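Local coordinates for alpha-catenin-like protein hmp-1 (Caenorhabditis elegans, PDB 5H5M) that binds beta-catenin and actin filaments within the cadherin-catenin complex of adherens junctions, and is required for cell migration and cell shape changes in the embryo, at residues A[238-249]-A[362-373]; A[288-299]-A[310-318]. All coordinates share one frame; numbering follows the deposited sequence.

Contact 1. Residues A[238-249]-A[362-373]; sequences DDFLAVSEAHIV and VHDAVKDIRHAL
The guanidinium of Arg370 lies with one face over the backbone of helix 238-249, Ala242 CA sitting 3.3 Å above its plane near the rim, while carboxylates and waters gather at its edge. Glu245 OE1 takes the stronger salt bridge, from Arg370 NH1 at 2.8 Å; the oxygen lies in the guanidinium plane, but the donor comes from above the carboxylate plane, the two planes being 65° apart. Arg370 NH2 makes a weak, long bridge to Asp238 OD2 (3.4 Å); one water accepts from Arg370 NE and donates to that oxygen, and another, more weakly held, accepts from NH2 and donates to Asp238 OD1. A bend at chi3 (65°) turns the guanidinium out of line with the aliphatic stem, which slides past Leu241. Replacing the arginine with a methionine would probably leave Glu245 and Asp238 without their shared cation. The imidazole of His363 is met obliquely by Glu245 CG, 3.3 Å from NE2, and by Val249 CG2. Deeper in, Ile248 CD1 touches Val366 CG2 at 3.8 Å, and Leu241 and Leu373 meet tip to tip. Glu245 and Arg370 each pack as knobs into holes, joining antiparallel helices in a four-helix bundle of the vinculin/alpha-catenin family.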
loop_
_atom_site.group_PDB
_atom_site.type_symbol
_atom_site.label_atom_id
_atom_site.label_comp_id
_atom_site.label_asym_id
_atom_site.label_seq_id
_atom_site.Cartn_x
_atom_site.Cartn_y
_atom_site.Cartn_z
ATOM N N ASP A 238 4.469 8.564 -6.877
ATOM C CA ASP A 238 5.597 8.819 -5.990
ATOM C C ASP A 238 5.393 8.204 -4.609
ATOM O O ASP A 238 6.326 7.635 -4.040
ATOM C CB ASP A 238 5.861 10.311 -5.846
ATOM C CG ASP A 238 7.118 10.591 -5.046
ATOM O OD1 ASP A 238 7.000 10.941 -3.853
ATOM O OD2 ASP A 238 8.225 10.430 -5.607
ATOM N N ASP A 239 4.183 8.330 -4.072
ATOM C CA ASP A 239 3.837 7.677 -2.813
ATOM C C ASP A 239 4.071 6.172 -2.902
ATOM O O ASP A 239 4.670 5.569 -2.005
ATOM C CB ASP A 239 2.382 7.949 -2.433
ATOM C CG ASP A 239 2.151 9.377 -1.990
ATOM O OD1 ASP A 239 3.126 10.037 -1.578
ATOM O OD2 ASP A 239 0.991 9.833 -2.046
ATOM N N PHE A 240 3.608 5.570 -3.993
ATOM C CA PHE A 240 3.724 4.127 -4.130
ATOM C C PHE A 240 5.182 3.688 -4.195
ATOM O O PHE A 240 5.558 2.700 -3.577
ATOM C CB PHE A 240 2.978 3.622 -5.363
ATOM C CG PHE A 240 2.966 2.125 -5.470
ATOM C CD1 PHE A 240 2.086 1.374 -4.708
ATOM C CD2 PHE A 240 3.852 1.466 -6.309
ATOM C CE1 PHE A 240 2.079 -0.005 -4.789
ATOM C CE2 PHE A 240 3.848 0.087 -6.396
ATOM C CZ PHE A 240 2.962 -0.649 -5.633
ATOM N N LEU A 241 6.000 4.433 -4.932
ATOM C CA LEU A 241 7.407 4.087 -5.078
ATOM C C LEU A 241 8.188 4.350 -3.794
ATOM O O LEU A 241 9.106 3.603 -3.458
ATOM C CB LEU A 241 8.028 4.861 -6.242
ATOM C CG LEU A 241 7.451 4.554 -7.626
ATOM C CD1 LEU A 241 8.264 5.248 -8.697
ATOM C CD2 LEU A 241 7.394 3.053 -7.882
ATOM N N ALA A 242 7.820 5.410 -3.076
ATOM C CA ALA A 242 8.503 5.764 -1.834
ATOM C C ALA A 242 8.216 4.734 -0.744
ATOM O O ALA A 242 9.112 4.339 0.004
ATOM C CB ALA A 242 8.091 7.158 -1.373
ATOM N N VAL A 243 6.962 4.303 -0.661
ATOM C CA VAL A 243 6.561 3.281 0.298
ATOM C C VAL A 243 7.117 1.911 -0.104
ATOM O O VAL A 243 7.601 1.162 0.744
ATOM C CB VAL A 243 5.023 3.209 0.431
ATOM C CG1 VAL A 243 4.600 1.963 1.190
ATOM C CG2 VAL A 243 4.490 4.460 1.115
ATOM N N SER A 244 7.058 1.597 -1.396
ATOM C CA SER A 244 7.612 0.342 -1.904
ATOM C C SER A 244 9.085 0.208 -1.541
ATOM O O SER A 244 9.525 -0.842 -1.070
ATOM C CB SER A 244 7.446 0.240 -3.422
ATOM O OG SER A 244 6.093 0.023 -3.778
ATOM N N GLU A 245 9.838 1.281 -1.752
ATOM C CA GLU A 245 11.260 1.290 -1.432
ATOM C C GLU A 245 11.487 1.103 0.068
ATOM O O GLU A 245 12.360 0.344 0.480
ATOM C CB GLU A 245 11.901 2.593 -1.910
ATOM C CG GLU A 245 13.385 2.701 -1.642
ATOM C CD GLU A 245 13.953 4.039 -2.078
ATOM O OE1 GLU A 245 13.521 4.557 -3.131
ATOM O OE2 GLU A 245 14.826 4.575 -1.363
ATOM N N ALA A 246 10.689 1.790 0.878
ATOM C CA ALA A 246 10.804 1.688 2.326
ATOM C C ALA A 246 10.415 0.294 2.815
ATOM O O ALA A 246 10.997 -0.224 3.764
ATOM C CB ALA A 246 9.941 2.749 3.004
ATOM N N HIS A 247 9.427 -0.308 2.162
ATOM C CA HIS A 247 8.948 -1.624 2.565
ATOM C C HIS A 247 9.944 -2.723 2.192
ATOM O O HIS A 247 10.081 -3.711 2.912
ATOM C CB HIS A 247 7.579 -1.906 1.944
ATOM C CG HIS A 247 6.444 -1.228 2.649
ATOM N ND1 HIS A 247 5.124 -1.492 2.364
ATOM C CD2 HIS A 247 6.441 -0.299 3.638
ATOM C CE1 HIS A 247 4.350 -0.755 3.147
ATOM N NE2 HIS A 247 5.125 -0.023 3.924
ATOM N N ILE A 248 10.632 -2.548 1.068
ATOM C CA ILE A 248 11.681 -3.476 0.653
ATOM C C ILE A 248 12.805 -3.503 1.691
ATOM O O ILE A 248 13.373 -4.559 1.982
ATOM C CB ILE A 248 12.245 -3.099 -0.739
ATOM C CG1 ILE A 248 11.225 -3.432 -1.830
ATOM C CG2 ILE A 248 13.539 -3.835 -1.019
ATOM C CD1 ILE A 248 11.620 -2.949 -3.205
ATOM N N VAL A 249 13.106 -2.340 2.262
ATOM C CA VAL A 249 14.080 -2.241 3.345
ATOM C C VAL A 249 13.590 -2.984 4.590
ATOM O O VAL A 249 14.345 -3.742 5.202
ATOM C CB VAL A 249 14.376 -0.770 3.702
ATOM C CG1 VAL A 249 15.169 -0.671 5.007
ATOM C CG2 VAL A 249 15.115 -0.087 2.560
ATOM N N VAL A 362 17.744 -5.620 -5.814
ATOM C CA VAL A 362 16.388 -5.131 -6.018
ATOM C C VAL A 362 16.254 -3.659 -5.629
ATOM O O VAL A 362 15.679 -2.859 -6.367
ATOM C CB VAL A 362 15.371 -5.966 -5.209
ATOM C CG1 VAL A 362 13.977 -5.366 -5.311
ATOM C CG2 VAL A 362 15.371 -7.415 -5.682
ATOM N N HIS A 363 16.804 -3.313 -4.470
ATOM C CA HIS A 363 16.646 -1.984 -3.883
ATOM C C HIS A 363 17.285 -0.874 -4.725
ATOM O O HIS A 363 16.655 0.155 -4.980
ATOM C CB HIS A 363 17.231 -1.976 -2.467
ATOM C CG HIS A 363 16.891 -0.753 -1.675
ATOM N ND1 HIS A 363 17.849 0.127 -1.217
ATOM C CD2 HIS A 363 15.701 -0.263 -1.254
ATOM C CE1 HIS A 363 17.264 1.105 -0.550
ATOM N NE2 HIS A 363 15.960 0.892 -0.559
ATOM N N ASP A 364 18.532 -1.081 -5.148
ATOM C CA ASP A 364 19.223 -0.127 -6.017
ATOM C C ASP A 364 18.469 0.079 -7.325
ATOM O O ASP A 364 18.360 1.203 -7.824
ATOM C CB ASP A 364 20.648 -0.593 -6.330
ATOM C CG ASP A 364 21.634 -0.271 -5.222
ATOM O OD1 ASP A 364 21.314 0.564 -4.350
ATOM O OD2 ASP A 364 22.742 -0.845 -5.235
ATOM N N ALA A 365 17.963 -1.019 -7.880
ATOM C CA ALA A 365 17.243 -0.972 -9.144
ATOM C C ALA A 365 15.962 -0.153 -9.005
ATOM O O ALA A 365 15.570 0.558 -9.928
ATOM C CB ALA A 365 16.934 -2.376 -9.630
ATOM N N VAL A 366 15.319 -0.249 -7.845
ATOM C CA VAL A 366 14.136 0.555 -7.570
ATOM C C VAL A 366 14.505 2.034 -7.504
ATOM O O VAL A 366 13.787 2.881 -8.037
ATOM C CB VAL A 366 13.446 0.119 -6.259
ATOM C CG1 VAL A 366 12.406 1.142 -5.827
ATOM C CG2 VAL A 366 12.795 -1.244 -6.441
ATOM N N LYS A 367 15.638 2.337 -6.876
ATOM C CA LYS A 367 16.108 3.719 -6.781
ATOM C C LYS A 367 16.479 4.287 -8.151
ATOM O O LYS A 367 16.302 5.479 -8.402
ATOM C CB LYS A 367 17.306 3.823 -5.832
ATOM C CG LYS A 367 16.968 3.554 -4.373
ATOM C CD LYS A 367 18.132 3.904 -3.457
ATOM C CE LYS A 367 19.312 2.980 -3.692
ATOM N NZ LYS A 367 20.435 3.250 -2.751
ATOM N N ASP A 368 16.996 3.433 -9.031
ATOM C CA ASP A 368 17.347 3.846 -10.388
ATOM C C ASP A 368 16.097 4.205 -11.180
ATOM O O ASP A 368 16.094 5.159 -11.958
ATOM C CB ASP A 368 18.127 2.742 -11.110
ATOM C CG ASP A 368 19.516 2.530 -10.532
ATOM O OD1 ASP A 368 20.011 3.425 -9.814
ATOM O OD2 ASP A 368 20.115 1.469 -10.804
ATOM N N ILE A 369 15.036 3.433 -10.974
ATOM C CA ILE A 369 13.758 3.690 -11.623
ATOM C C ILE A 369 13.213 5.048 -11.193
ATOM O O ILE A 369 12.803 5.855 -12.025
ATOM C CB ILE A 369 12.736 2.588 -11.298
ATOM C CG1 ILE A 369 13.166 1.265 -11.937
ATOM C CG2 ILE A 369 11.352 2.978 -11.779
ATOM C CD1 ILE A 369 12.350 0.069 -11.484
ATOM N N ARG A 370 13.236 5.302 -9.889
ATOM C CA ARG A 370 12.765 6.572 -9.348
ATOM C C ARG A 370 13.622 7.731 -9.842
ATOM O O ARG A 370 13.122 8.832 -10.074
ATOM C CB ARG A 370 12.756 6.533 -7.817
ATOM C CG ARG A 370 11.886 5.414 -7.240
ATOM C CD ARG A 370 11.760 5.530 -5.732
ATOM N NE ARG A 370 11.039 6.737 -5.349
ATOM C CZ ARG A 370 11.023 7.243 -4.121
ATOM N NH1 ARG A 370 11.697 6.645 -3.147
ATOM N NH2 ARG A 370 10.334 8.351 -3.868
ATOM N N HIS A 371 14.913 7.473 -10.011
ATOM C CA HIS A 371 15.838 8.490 -10.486
ATOM C C HIS A 371 15.565 8.833 -11.953
ATOM O O HIS A 371 15.538 10.009 -12.332
ATOM C CB HIS A 371 17.282 8.022 -10.305
ATOM C CG HIS A 371 18.301 9.038 -10.715
ATOM N ND1 HIS A 371 18.302 10.328 -10.232
ATOM C CD2 HIS A 371 19.348 8.954 -11.569
ATOM C CE1 HIS A 371 19.308 10.996 -10.768
ATOM N NE2 HIS A 371 19.958 10.186 -11.582
ATOM N N ALA A 372 15.360 7.803 -12.768
ATOM C CA ALA A 372 15.057 7.987 -14.185
ATOM C C ALA A 372 13.772 8.790 -14.395
ATOM O O ALA A 372 13.668 9.564 -15.344
ATOM C CB ALA A 372 14.953 6.635 -14.883
ATOM N N LEU A 373 12.803 8.605 -13.504
ATOM C CA LEU A 373 11.527 9.312 -13.592
ATOM C C LEU A 373 11.687 10.811 -13.349
ATOM O O LEU A 373 10.837 11.608 -13.750
ATOM C CB LEU A 373 10.526 8.723 -12.597
ATOM C CG LEU A 373 9.953 7.348 -12.954
ATOM C CD1 LEU A 373 9.380 6.680 -11.724
ATOM C CD2 LEU A 373 8.891 7.477 -14.031
HETATM O O HOH W 1 9.538 8.212 -7.146
HETATM O O HOH W 2 9.621 10.705 -2.294
#

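Contact 2. Residues A[288-299]-A[310-318]; sequences LRVCDVVDAEMD and VKQAVRILK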
loop_
_atom_site.group_PDB
_atom_site.type_symbol
_atom_site.label_atom_id
_atom_site.label_comp_id
_atom_site.label_asym_id
_atom_site.label_seq_id
_atom_site.Cartn_x
_atom_site.Cartn_y
_atom_site.Cartn_z
ATOM N N LEU A 288 7.921 -6.505 -8.414
ATOM C CA LEU A 288 7.167 -6.741 -9.637
ATOM C C LEU A 288 5.984 -5.778 -9.747
ATOM O O LEU A 288 5.607 -5.366 -10.848
ATOM C CB LEU A 288 6.694 -8.194 -9.705
ATOM C CG LEU A 288 7.799 -9.205 -10.031
ATOM C CD1 LEU A 288 7.270 -10.637 -10.054
ATOM C CD2 LEU A 288 8.464 -8.855 -11.356
ATOM N N ARG A 289 5.403 -5.417 -8.606
ATOM C CA ARG A 289 4.344 -4.411 -8.581
ATOM C C ARG A 289 4.883 -3.055 -9.038
ATOM O O ARG A 289 4.220 -2.335 -9.785
ATOM C CB ARG A 289 3.736 -4.304 -7.181
ATOM C CG ARG A 289 2.699 -5.371 -6.882
ATOM C CD ARG A 289 1.374 -5.048 -7.571
ATOM N NE ARG A 289 0.682 -3.948 -6.902
ATOM C CZ ARG A 289 -0.063 -3.037 -7.522
ATOM N NH1 ARG A 289 -0.219 -3.076 -8.839
ATOM N NH2 ARG A 289 -0.645 -2.076 -6.819
ATOM N N VAL A 290 6.090 -2.721 -8.591
ATOM C CA VAL A 290 6.769 -1.502 -9.021
ATOM C C VAL A 290 6.950 -1.493 -10.541
ATOM O O VAL A 290 6.720 -0.479 -11.196
ATOM C CB VAL A 290 8.146 -1.350 -8.330
ATOM C CG1 VAL A 290 9.021 -0.328 -9.059
ATOM C CG2 VAL A 290 7.968 -0.969 -6.875
ATOM N N CYS A 291 7.345 -2.633 -11.099
ATOM C CA CYS A 291 7.488 -2.761 -12.548
ATOM C C CYS A 291 6.162 -2.534 -13.270
ATOM O O CYS A 291 6.106 -1.793 -14.254
ATOM C CB CYS A 291 8.052 -4.136 -12.920
ATOM S SG CYS A 291 9.763 -4.411 -12.390
ATOM N N ASP A 292 5.101 -3.172 -12.781
ATOM C CA ASP A 292 3.773 -3.039 -13.384
ATOM C C ASP A 292 3.288 -1.594 -13.403
ATOM O O ASP A 292 2.818 -1.094 -14.427
ATOM C CB ASP A 292 2.750 -3.895 -12.636
ATOM C CG ASP A 292 2.932 -5.375 -12.885
ATOM O OD1 ASP A 292 3.575 -5.735 -13.893
ATOM O OD2 ASP A 292 2.424 -6.179 -12.074
ATOM N N VAL A 293 3.411 -0.931 -12.260
ATOM C CA VAL A 293 2.859 0.403 -12.064
ATOM C C VAL A 293 3.627 1.465 -12.850
ATOM O O VAL A 293 3.035 2.404 -13.381
ATOM C CB VAL A 293 2.840 0.760 -10.559
ATOM C CG1 VAL A 293 2.496 2.218 -10.343
ATOM C CG2 VAL A 293 1.844 -0.127 -9.823
ATOM N N VAL A 294 4.941 1.311 -12.946
ATOM C CA VAL A 294 5.751 2.289 -13.665
ATOM C C VAL A 294 5.636 2.086 -15.176
ATOM O O VAL A 294 5.557 3.057 -15.932
ATOM C CB VAL A 294 7.231 2.230 -13.237
ATOM C CG1 VAL A 294 8.041 3.235 -14.018
ATOM C CG2 VAL A 294 7.363 2.509 -11.748
ATOM N N ASP A 295 5.615 0.828 -15.609
ATOM C CA ASP A 295 5.418 0.504 -17.022
ATOM C C ASP A 295 4.090 1.054 -17.546
ATOM O O ASP A 295 4.033 1.639 -18.632
ATOM C CB ASP A 295 5.475 -1.010 -17.246
ATOM C CG ASP A 295 6.872 -1.499 -17.588
ATOM O OD1 ASP A 295 7.033 -2.709 -17.854
ATOM O OD2 ASP A 295 7.806 -0.671 -17.603
ATOM N N ALA A 296 3.027 0.862 -16.774
ATOM C CA ALA A 296 1.712 1.368 -17.153
ATOM C C ALA A 296 1.713 2.894 -17.227
ATOM O O ALA A 296 1.140 3.474 -18.146
ATOM C CB ALA A 296 0.650 0.882 -16.174
ATOM N N GLU A 297 2.369 3.534 -16.263
ATOM C CA GLU A 297 2.458 4.993 -16.221
ATOM C C GLU A 297 3.129 5.562 -17.470
ATOM O O GLU A 297 2.712 6.590 -17.995
ATOM C CB GLU A 297 3.219 5.443 -14.972
ATOM C CG GLU A 297 3.256 6.949 -14.768
ATOM C CD GLU A 297 2.076 7.468 -13.964
ATOM O OE1 GLU A 297 1.191 6.659 -13.609
ATOM O OE2 GLU A 297 2.041 8.685 -13.679
ATOM N N MET A 298 4.167 4.880 -17.942
ATOM C CA MET A 298 4.902 5.316 -19.126
ATOM C C MET A 298 4.138 5.052 -20.424
ATOM O O MET A 298 4.178 5.867 -21.345
ATOM C CB MET A 298 6.270 4.629 -19.177
ATOM C CG MET A 298 7.202 4.973 -18.008
ATOM S SD MET A 298 7.664 6.720 -17.886
ATOM C CE MET A 298 6.437 7.338 -16.736
ATOM N N ASP A 299 3.448 3.915 -20.496
ATOM C CA ASP A 299 2.693 3.551 -21.696
ATOM C C ASP A 299 1.544 4.517 -21.974
ATOM O O ASP A 299 1.135 4.692 -23.121
ATOM C CB ASP A 299 2.149 2.123 -21.579
ATOM C CG ASP A 299 3.230 1.070 -21.745
ATOM O OD1 ASP A 299 4.289 1.391 -22.326
ATOM O OD2 ASP A 299 3.021 -0.077 -21.297
ATOM N N VAL A 310 13.056 5.177 -18.893
ATOM C CA VAL A 310 12.426 4.682 -17.677
ATOM C C VAL A 310 12.041 3.207 -17.814
ATOM O O VAL A 310 12.283 2.412 -16.908
ATOM C CB VAL A 310 11.178 5.515 -17.318
ATOM C CG1 VAL A 310 10.388 4.848 -16.211
ATOM C CG2 VAL A 310 11.583 6.929 -16.916
ATOM N N LYS A 311 11.453 2.843 -18.951
ATOM C CA LYS A 311 11.083 1.452 -19.208
ATOM C C LYS A 311 12.320 0.555 -19.240
ATOM O O LYS A 311 12.258 -0.615 -18.857
ATOM C CB LYS A 311 10.306 1.328 -20.521
ATOM C CG LYS A 311 8.953 2.033 -20.507
ATOM C CD LYS A 311 7.788 1.060 -20.578
ATOM C CE LYS A 311 7.691 0.410 -21.942
ATOM N NZ LYS A 311 6.450 -0.401 -22.079
ATOM N N GLN A 312 13.439 1.111 -19.691
ATOM C CA GLN A 312 14.703 0.386 -19.704
ATOM C C GLN A 312 15.162 0.060 -18.281
ATOM O O GLN A 312 15.601 -1.057 -17.998
ATOM C CB GLN A 312 15.777 1.194 -20.430
ATOM C CG GLN A 312 17.121 0.493 -20.515
ATOM C CD GLN A 312 17.051 -0.792 -21.314
ATOM O OE1 GLN A 312 16.613 -0.798 -22.465
ATOM N NE2 GLN A 312 17.481 -1.893 -20.705
ATOM N N ALA A 313 15.058 1.040 -17.391
ATOM C CA ALA A 313 15.424 0.844 -15.994
ATOM C C ALA A 313 14.511 -0.191 -15.343
ATOM O O ALA A 313 14.960 -1.018 -14.544
ATOM C CB ALA A 313 15.367 2.163 -15.239
ATOM N N VAL A 314 13.230 -0.142 -15.696
ATOM C CA VAL A 314 12.252 -1.107 -15.202
ATOM C C VAL A 314 12.573 -2.516 -15.697
ATOM O O VAL A 314 12.487 -3.488 -14.944
ATOM C CB VAL A 314 10.824 -0.728 -15.635
ATOM C CG1 VAL A 314 9.852 -1.861 -15.338
ATOM C CG2 VAL A 314 10.390 0.559 -14.946
ATOM N N ARG A 315 12.953 -2.609 -16.966
ATOM C CA ARG A 315 13.291 -3.887 -17.582
ATOM C C ARG A 315 14.466 -4.566 -16.875
ATOM O O ARG A 315 14.540 -5.794 -16.816
ATOM C CB ARG A 315 13.609 -3.689 -19.067
ATOM C CG ARG A 315 13.918 -4.976 -19.807
ATOM C CD ARG A 315 14.091 -4.742 -21.299
ATOM N NE ARG A 315 14.405 -5.983 -21.999
ATOM C CZ ARG A 315 13.494 -6.852 -22.426
ATOM N NH1 ARG A 315 12.203 -6.615 -22.226
ATOM N NH2 ARG A 315 13.872 -7.957 -23.053
ATOM N N ILE A 316 15.378 -3.761 -16.339
ATOM C CA ILE A 316 16.527 -4.280 -15.606
ATOM C C ILE A 316 16.087 -4.957 -14.310
ATOM O O ILE A 316 16.529 -6.062 -13.991
ATOM C CB ILE A 316 17.536 -3.160 -15.288
ATOM C CG1 ILE A 316 18.166 -2.637 -16.581
ATOM C CG2 ILE A 316 18.614 -3.657 -14.331
ATOM C CD1 ILE A 316 19.218 -1.574 -16.361
ATOM N N LEU A 317 15.212 -4.288 -13.568
ATOM C CA LEU A 317 14.644 -4.859 -12.355
ATOM C C LEU A 317 13.887 -6.146 -12.663
ATOM O O LEU A 317 14.143 -7.187 -12.060
ATOM C CB LEU A 317 13.712 -3.857 -11.673
ATOM C CG LEU A 317 13.027 -4.348 -10.395
ATOM C CD1 LEU A 317 14.061 -4.706 -9.337
ATOM C CD2 LEU A 317 12.041 -3.307 -9.865
ATOM N N LYS A 318 12.969 -6.069 -13.621
ATOM C CA LYS A 318 12.069 -7.177 -13.920
ATOM C C LYS A 318 12.751 -8.397 -14.539
ATOM O O LYS A 318 12.494 -9.524 -14.120
ATOM C CB LYS A 318 10.948 -6.706 -14.850
ATOM C CG LYS A 318 9.964 -7.807 -15.215
ATOM C CD LYS A 318 8.616 -7.243 -15.621
ATOM C CE LYS A 318 7.593 -8.352 -15.816
ATOM N NZ LYS A 318 6.254 -7.808 -16.177
HETATM O O HOH W 3 5.470 -8.005 -13.232
HETATM O O HOH W 4 9.836 -2.213 -18.867
#
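Lys311 NZ donates to Asp299 OD1 at 2.8 Å, a salt bridge that uses the syn lone pair of the carboxylate oxygen. The lysine gets there by bending at chi2 and chi3, a path that brings its CD to 3.4 Å from Asp295 OD2. Val314 CG1 is that oxygen's other neighbour across the interface, 3.3 Å from Asp295 OD2. The same oxygen lies 2.8 Å from a water that is also close to Lys311 O. Farther along, Lys318 runs out extended until its ammonium stands 4.1 Å, as NZ, from Asp292 OD1, too far for a direct bridge; a water accepting from the lysine and donating to the aspartate spans the gap. Beneath this charged border the interface is apolar. Cys291 SG nestles between Leu317 CD2 and Lys318 CB, 3.6 Å from each, its sulfur placed beside the backbone N by chi1 of -67°. Val294 CG1 reaches both Val310 CG1 (3.6 Å) and Val314 CG2, and Met298 lays CG and SD against Val310 CG1. The two segments run antiparallel at a signed crossing angle of -159°, their axes 9.5 Å apart. On its inner side the pair is packed by helix 345-374, with Leu373 on Val310 and Ile369 on Leu317, while helix 237-260 sets Leu241 against Val290.

How the contacts relate
Contact 2 is nested within the loop that contact 1 closes: helices 237-260, 276-300, 305-339 and 345-374 follow one another in the chain, so contact 1 joins the first to the last and contact 2 the middle two. Their centres lie about 11 Å apart, and the two interfaces touch directly, as where Leu373 CD2 meets Met298 CE and Ser244 CB meets Val290 CG2. Ala365 against Leu317 ties the last helix to the third in the same way. A hydrophobic core is thus shared by all four helices, with the charged pairs along its borders. This up-and-down closure makes one four-helix bundle of the M domain.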